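Local structure of tyrosinase (Aspergillus oryzae, 6JUC) at residues A68-A73 against T93-H98; P104-V109 against L408-R413. The protein probably oxidises L-tyrosine and L-dopa to L-dopaquinone with molecular oxygen at a dinuclear copper centre, as other tyrosinases do. The protein carries 2 engineered substitutions. All blocks are in the same frame, centred on the assembly; numbering follows the deposited sequence.

From the N terminus, helix 64-69 leads into 68-73, and contact 1 closes a loop of 19 residues without helix or strand when 93-98 returns against it. Helix 103-129 starts soon afterwards, and its first turns enter contact 2, which closes a far longer loop of 298 residues with 408-413. The two loops follow in series, without nesting or crossing. They still touch in space: the engineered A96 packs on W106 and F95 on P410, so the histidine-bearing loop lies against both segments of contact 2, and both contacts reach the peroxide.

Contact 1. Residues A68-A73 against T93-H98; sequences AGIHGA and TGFAVH. Engineered in segment 93-98: A96 (natural residue Cys). With CU (copper (II) ion), chain E; PER (peroxide ion), chain G.
H71 and H98 converge on one copper ion from the two segments, each through its NE2. H71 NE2 lies 2.0 Å from the copper. On the other side of the contact, the copper is 1.9 Å from NE2 of H98. Their rings stand almost perpendicular, planes at 87°, and the two nitrogens approach each other because the metal draws both of them in. The peroxide lies against the same copper; its O1 is at the edge of the H98 ring, near its plane, 2.8 Å from H98 NE2. The imidazole of H71 leaves a CB that points away from the other segment, yet with CG anti to the backbone N (chi1 -179°) the ring swings back to the metal. On the way H71 CD2 comes within 3.3 Å of the CB of A96, an engineered residue in place of the natural cysteine.

Two backbone bonds join the segments near the rings. F95 N donates to I70 O over 3.2 Å, while A96 N makes a weak bond to H71 O. That second carbonyl also accepts from a water, which in turn takes a weak bond from G94 N, so H71 O is held both directly and through solvent. H71 O and G72 CA fill the space where a side chain on G94 would begin. Farther from the copper, I70 CG2 and F95 CD2 pass obliquely at 3.9 Å, while I70 O sits at the edge of the phenyl ring. F372 meets the H71 ring edge-to-face from outside the two segments. The third ligand position of this copper, residue 107, is an engineered phenylalanine, leaving H71 and H98 as its histidines. The site is otherwise the type 3 dinuclear centre of tyrosinases, with H332, H336 and H376 on the second copper, consistent with a peroxide between the two metals.

Contact 2. Residues P104-V109 against L408-R413; sequences PTWFRV and LRPFHR. Engineered in segment 104-109: F107 (natural residue His). With PER (peroxide ion), chain G.
The helix that starts at residue 103 belongs to the tyrosinase copper-binding region, and here one side of it meets 408-413 through W106 and V109. A chi1 of -169° swings the indole of W106 across to the loop, where NE1 donates to R409 O over 2.8 Å in a nearly straight bond (173°). The acceptor lies in the indole plane, while the donor is tilted from the carbonyl plane. F411 reaches over one face of the same indole with its CE2, 3.4 Å from W106 CE2 and offset toward the rim, the planes oblique at 43°. V109 CG1 packs 3.4 Å from F411 CD2, and L408 CB sits 3.9 Å from W106 CD1. Next to W106, F107, engineered from histidine, points away from the loop, and its CZ lies 3.3 Å from peroxide O1; its ring stacks with that of H376. P410, preceded by a cis peptide bond, lies over one face of the F411 ring. In the surrounding fold, helix 371-389 flanks helix 103-129, with R108 salt-bridged to D380, while 408-413 runs into strand 412-415, which pairs antiparallel with strand 420-423.

Contact 1. Residues A68-A73 against T93-H98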
loop_
_atom_site.group_PDB
_atom_site.type_symbol
_atom_site.label_atom_id
_atom_site.label_comp_id
_atom_site.label_asym_id
_atom_site.label_seq_id
_atom_site.Cartn_x
_atom_site.Cartn_y
_atom_site.Cartn_z
ATOM N N ALA B 68 -7.113 -23.956 0.435
ATOM C CA ALA B 68 -7.929 -22.754 0.580
ATOM C C ALA B 68 -9.313 -23.015 0.000
ATOM O O ALA B 68 -10.327 -22.521 0.494
ATOM C CB ALA B 68 -7.245 -21.598 -0.134
ATOM N N GLY B 69 -9.336 -23.791 -1.077
ATOM C CA GLY B 69 -10.581 -24.037 -1.782
ATOM C C GLY B 69 -11.577 -24.830 -0.973
ATOM O O GLY B 69 -12.756 -24.875 -1.297
ATOM N N ILE B 70 -11.146 -25.524 0.068
ATOM C CA ILE B 70 -12.089 -26.233 0.936
ATOM C C ILE B 70 -13.083 -25.254 1.554
ATOM O O ILE B 70 -14.258 -25.558 1.737
ATOM C CB ILE B 70 -11.356 -26.995 2.059
ATOM C CG1 ILE B 70 -10.489 -28.142 1.524
ATOM C CG2 ILE B 70 -12.311 -27.503 3.131
ATOM C CD1 ILE B 70 -9.522 -28.745 2.510
ATOM N N HIS B 71 -12.598 -24.065 1.901
ATOM C CA HIS B 71 -13.391 -23.100 2.660
ATOM C C HIS B 71 -14.586 -22.564 1.881
ATOM O O HIS B 71 -15.689 -22.500 2.438
ATOM C CB HIS B 71 -12.468 -21.956 3.079
ATOM C CG HIS B 71 -13.151 -20.895 3.891
ATOM N ND1 HIS B 71 -13.526 -19.690 3.348
ATOM C CD2 HIS B 71 -13.515 -20.846 5.194
ATOM C CE1 HIS B 71 -14.108 -18.951 4.276
ATOM N NE2 HIS B 71 -14.112 -19.618 5.417
ATOM N N GLY B 72 -14.379 -22.187 0.624
ATOM C CA GLY B 72 -15.345 -21.454 -0.177
ATOM C C GLY B 72 -15.176 -21.692 -1.665
ATOM O O GLY B 72 -15.099 -22.844 -2.118
ATOM N N ALA B 73 -15.081 -20.614 -2.440
ATOM C CA ALA B 73 -14.866 -20.719 -3.882
ATOM C C ALA B 73 -13.545 -21.423 -4.187
ATOM O O ALA B 73 -12.561 -21.225 -3.465
ATOM C CB ALA B 73 -14.900 -19.332 -4.503
ATOM N N THR B 93 -22.370 -22.704 -1.499
ATOM C CA THR B 93 -21.746 -22.700 -0.181
ATOM C C THR B 93 -20.548 -23.644 -0.173
ATOM O O THR B 93 -20.498 -24.587 -0.961
ATOM C CB THR B 93 -22.699 -23.137 0.949
ATOM N N GLY B 94 -19.598 -23.368 0.709
ATOM C CA GLY B 94 -18.429 -24.206 0.839
ATOM C C GLY B 94 -18.563 -25.221 1.957
ATOM O O GLY B 94 -19.648 -25.459 2.485
ATOM N N PHE B 95 -17.431 -25.836 2.308
ATOM C CA PHE B 95 -17.460 -26.799 3.404
ATOM C C PHE B 95 -17.424 -26.066 4.737
ATOM O O PHE B 95 -17.836 -26.612 5.753
ATOM C CB PHE B 95 -16.284 -27.766 3.352
ATOM C CG PHE B 95 -16.361 -28.798 2.264
ATOM C CD1 PHE B 95 -17.319 -29.794 2.311
ATOM C CD2 PHE B 95 -15.482 -28.756 1.196
ATOM C CE1 PHE B 95 -17.375 -30.754 1.324
ATOM C CE2 PHE B 95 -15.527 -29.701 0.194
ATOM C CZ PHE B 95 -16.518 -30.666 0.237
ATOM N N ALA B 96 -16.916 -24.831 4.721
ATOM C CA ALA B 96 -16.750 -24.146 6.006
ATOM C C ALA B 96 -18.076 -23.972 6.737
ATOM O O ALA B 96 -19.131 -23.813 6.133
ATOM C CB ALA B 96 -16.087 -22.797 5.790
ATOM N N VAL B 97 -18.018 -24.017 8.071
ATOM C CA VAL B 97 -19.160 -23.710 8.915
ATOM C C VAL B 97 -19.126 -22.242 9.328
ATOM O O VAL B 97 -18.155 -21.765 9.935
ATOM C CB VAL B 97 -19.201 -24.588 10.174
ATOM C CG1 VAL B 97 -20.258 -24.058 11.134
ATOM C CG2 VAL B 97 -19.445 -26.049 9.839
ATOM N N HIS B 98 -20.194 -21.523 9.009
ATOM C CA HIS B 98 -20.379 -20.148 9.443
ATOM C C HIS B 98 -21.785 -20.020 10.047
ATOM O O HIS B 98 -22.725 -20.653 9.565
ATOM C CB HIS B 98 -20.217 -19.156 8.296
ATOM C CG HIS B 98 -18.886 -19.168 7.614
ATOM N ND1 HIS B 98 -18.708 -19.712 6.359
ATOM C CD2 HIS B 98 -17.670 -18.694 7.978
ATOM C CE1 HIS B 98 -17.451 -19.586 5.987
ATOM N NE2 HIS B 98 -16.787 -18.975 6.958
HETATM CU CU CU E . -14.877 -18.631 6.996
HETATM O O1 PER G . -14.648 -17.895 8.434
HETATM O O2 PER G . -13.335 -17.784 7.645
HETATM O O HOH W 1 -18.154 -21.184 2.526
#

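Contact 2. Residues P104-V109 against L408-R413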
loop_
_atom_site.group_PDB
_atom_site.type_symbol
_atom_site.label_atom_id
_atom_site.label_comp_id
_atom_site.label_asym_id
_atom_site.label_seq_id
_atom_site.Cartn_x
_atom_site.Cartn_y
_atom_site.Cartn_z
ATOM N N PRO B 104 -16.175 -23.079 15.751
ATOM C CA PRO B 104 -14.825 -23.263 16.293
ATOM C C PRO B 104 -14.217 -24.610 15.958
ATOM O O PRO B 104 -13.001 -24.736 15.769
ATOM C CB PRO B 104 -15.049 -23.138 17.808
ATOM C CG PRO B 104 -16.294 -22.294 17.906
ATOM C CD PRO B 104 -17.177 -22.812 16.787
ATOM N N THR B 105 -15.023 -25.674 15.934
ATOM C CA THR B 105 -14.432 -27.005 15.805
ATOM C C THR B 105 -14.147 -27.393 14.363
ATOM O O THR B 105 -13.149 -28.070 14.097
ATOM C CB THR B 105 -15.352 -28.062 16.438
ATOM O OG1 THR B 105 -16.703 -27.839 16.010
ATOM C CG2 THR B 105 -15.328 -27.911 17.953
ATOM N N TRP B 106 -15.027 -26.962 13.455
ATOM C CA TRP B 106 -14.716 -27.110 12.038
ATOM C C TRP B 106 -13.380 -26.435 11.735
ATOM O O TRP B 106 -12.497 -27.023 11.114
ATOM C CB TRP B 106 -15.820 -26.540 11.139
ATOM C CG TRP B 106 -15.593 -26.947 9.714
ATOM C CD1 TRP B 106 -16.082 -28.065 9.107
ATOM C CD2 TRP B 106 -14.819 -26.252 8.730
ATOM N NE1 TRP B 106 -15.663 -28.115 7.802
ATOM C CE2 TRP B 106 -14.886 -27.008 7.542
ATOM C CE3 TRP B 106 -14.080 -25.066 8.722
ATOM C CZ2 TRP B 106 -14.247 -26.621 6.367
ATOM C CZ3 TRP B 106 -13.440 -24.685 7.551
ATOM C CH2 TRP B 106 -13.530 -25.464 6.399
ATOM N N PHE B 107 -13.207 -25.197 12.185
ATOM C CA PHE B 107 -11.942 -24.505 11.921
ATOM C C PHE B 107 -10.776 -25.100 12.693
ATOM O O PHE B 107 -9.650 -25.059 12.185
ATOM C CB PHE B 107 -12.092 -22.997 12.167
ATOM C CG PHE B 107 -12.738 -22.294 10.993
ATOM C CD1 PHE B 107 -11.975 -21.960 9.880
ATOM C CD2 PHE B 107 -14.089 -21.999 10.987
ATOM C CE1 PHE B 107 -12.554 -21.369 8.772
ATOM C CE2 PHE B 107 -14.665 -21.397 9.885
ATOM C CZ PHE B 107 -13.905 -21.074 8.785
ATOM N N ARG B 108 -10.964 -25.659 13.890
ATOM C CA ARG B 108 -9.853 -26.344 14.577
ATOM C C ARG B 108 -9.273 -27.435 13.686
ATOM O O ARG B 108 -8.062 -27.592 13.548
ATOM C CB ARG B 108 -10.315 -26.946 15.898
ATOM C CG ARG B 108 -9.294 -27.785 16.644
ATOM C CD ARG B 108 -9.683 -27.958 18.121
ATOM N NE ARG B 108 -9.595 -26.679 18.828
ATOM C CZ ARG B 108 -10.044 -26.412 20.042
ATOM N NH1 ARG B 108 -10.671 -27.340 20.768
ATOM N NH2 ARG B 108 -9.888 -25.192 20.558
ATOM N N VAL B 109 -10.170 -28.213 13.074
ATOM C CA VAL B 109 -9.667 -29.261 12.189
ATOM C C VAL B 109 -9.005 -28.676 10.944
ATOM O O VAL B 109 -7.942 -29.137 10.533
ATOM C CB VAL B 109 -10.783 -30.236 11.747
ATOM C CG1 VAL B 109 -10.164 -31.343 10.898
ATOM C CG2 VAL B 109 -11.521 -30.782 12.959
ATOM N N LEU B 408 -17.780 -33.142 10.393
ATOM C CA LEU B 408 -17.055 -31.949 9.941
ATOM C C LEU B 408 -16.415 -32.233 8.582
ATOM O O LEU B 408 -15.201 -32.368 8.435
ATOM C CB LEU B 408 -16.054 -31.503 11.006
ATOM C CG LEU B 408 -16.663 -31.298 12.398
ATOM C CD1 LEU B 408 -15.604 -31.154 13.476
ATOM C CD2 LEU B 408 -17.582 -30.083 12.411
ATOM N N ARG B 409 -17.295 -32.306 7.580
ATOM C CA ARG B 409 -16.865 -32.573 6.206
ATOM C C ARG B 409 -15.984 -31.414 5.759
ATOM O O ARG B 409 -16.239 -30.261 6.146
ATOM C CB ARG B 409 -18.090 -32.766 5.312
ATOM C CG ARG B 409 -18.887 -34.032 5.598
ATOM C CD ARG B 409 -20.265 -34.050 4.950
ATOM N NE ARG B 409 -20.177 -34.422 3.551
ATOM C CZ ARG B 409 -20.319 -35.623 3.012
ATOM N NH1 ARG B 409 -20.194 -35.770 1.694
ATOM N NH2 ARG B 409 -20.584 -36.681 3.768
ATOM N N PRO B 410 -14.950 -31.630 4.963
ATOM C CA PRO B 410 -14.590 -32.910 4.349
ATOM C C PRO B 410 -13.468 -33.659 5.054
ATOM O O PRO B 410 -12.724 -34.422 4.419
ATOM C CB PRO B 410 -14.037 -32.383 3.008
ATOM C CG PRO B 410 -13.227 -31.192 3.460
ATOM C CD PRO B 410 -14.088 -30.513 4.497
ATOM N N PHE B 411 -13.289 -33.456 6.343
ATOM C CA PHE B 411 -12.079 -33.898 7.029
ATOM C C PHE B 411 -12.136 -35.323 7.539
ATOM O O PHE B 411 -12.975 -35.660 8.386
ATOM C CB PHE B 411 -11.774 -32.962 8.203
ATOM C CG PHE B 411 -11.685 -31.514 7.799
ATOM C CD1 PHE B 411 -10.881 -31.104 6.742
ATOM C CD2 PHE B 411 -12.440 -30.578 8.495
ATOM C CE1 PHE B 411 -10.830 -29.758 6.398
ATOM C CE2 PHE B 411 -12.377 -29.244 8.177
ATOM C CZ PHE B 411 -11.577 -28.838 7.115
ATOM N N HIS B 412 -11.218 -36.147 7.010
ATOM C CA HIS B 412 -11.253 -37.558 7.360
ATOM C C HIS B 412 -10.286 -37.902 8.487
ATOM O O HIS B 412 -9.239 -37.262 8.605
ATOM C CB HIS B 412 -10.857 -38.463 6.182
ATOM C CG HIS B 412 -11.860 -38.457 5.073
ATOM N ND1 HIS B 412 -11.608 -37.894 3.840
ATOM C CD2 HIS B 412 -13.109 -38.965 5.015
ATOM C CE1 HIS B 412 -12.668 -38.041 3.066
ATOM N NE2 HIS B 412 -13.600 -38.684 3.757
ATOM N N ARG B 413 -10.670 -38.939 9.225
ATOM C CA ARG B 413 -9.788 -39.574 10.205
ATOM C C ARG B 413 -10.064 -41.070 10.253
ATOM O O ARG B 413 -11.136 -41.512 9.832
ATOM C CB ARG B 413 -9.983 -38.931 11.584
ATOM C CG ARG B 413 -11.405 -38.975 12.107
ATOM C CD ARG B 413 -11.563 -38.368 13.494
ATOM N NE ARG B 413 -10.908 -39.191 14.494
ATOM C CZ ARG B 413 -11.411 -40.172 15.230
ATOM N NH1 ARG B 413 -12.681 -40.539 15.152
ATOM N NH2 ARG B 413 -10.624 -40.813 16.085
HETATM O O1 PER G . -14.648 -17.895 8.434
HETATM O O2 PER G . -13.335 -17.784 7.645
#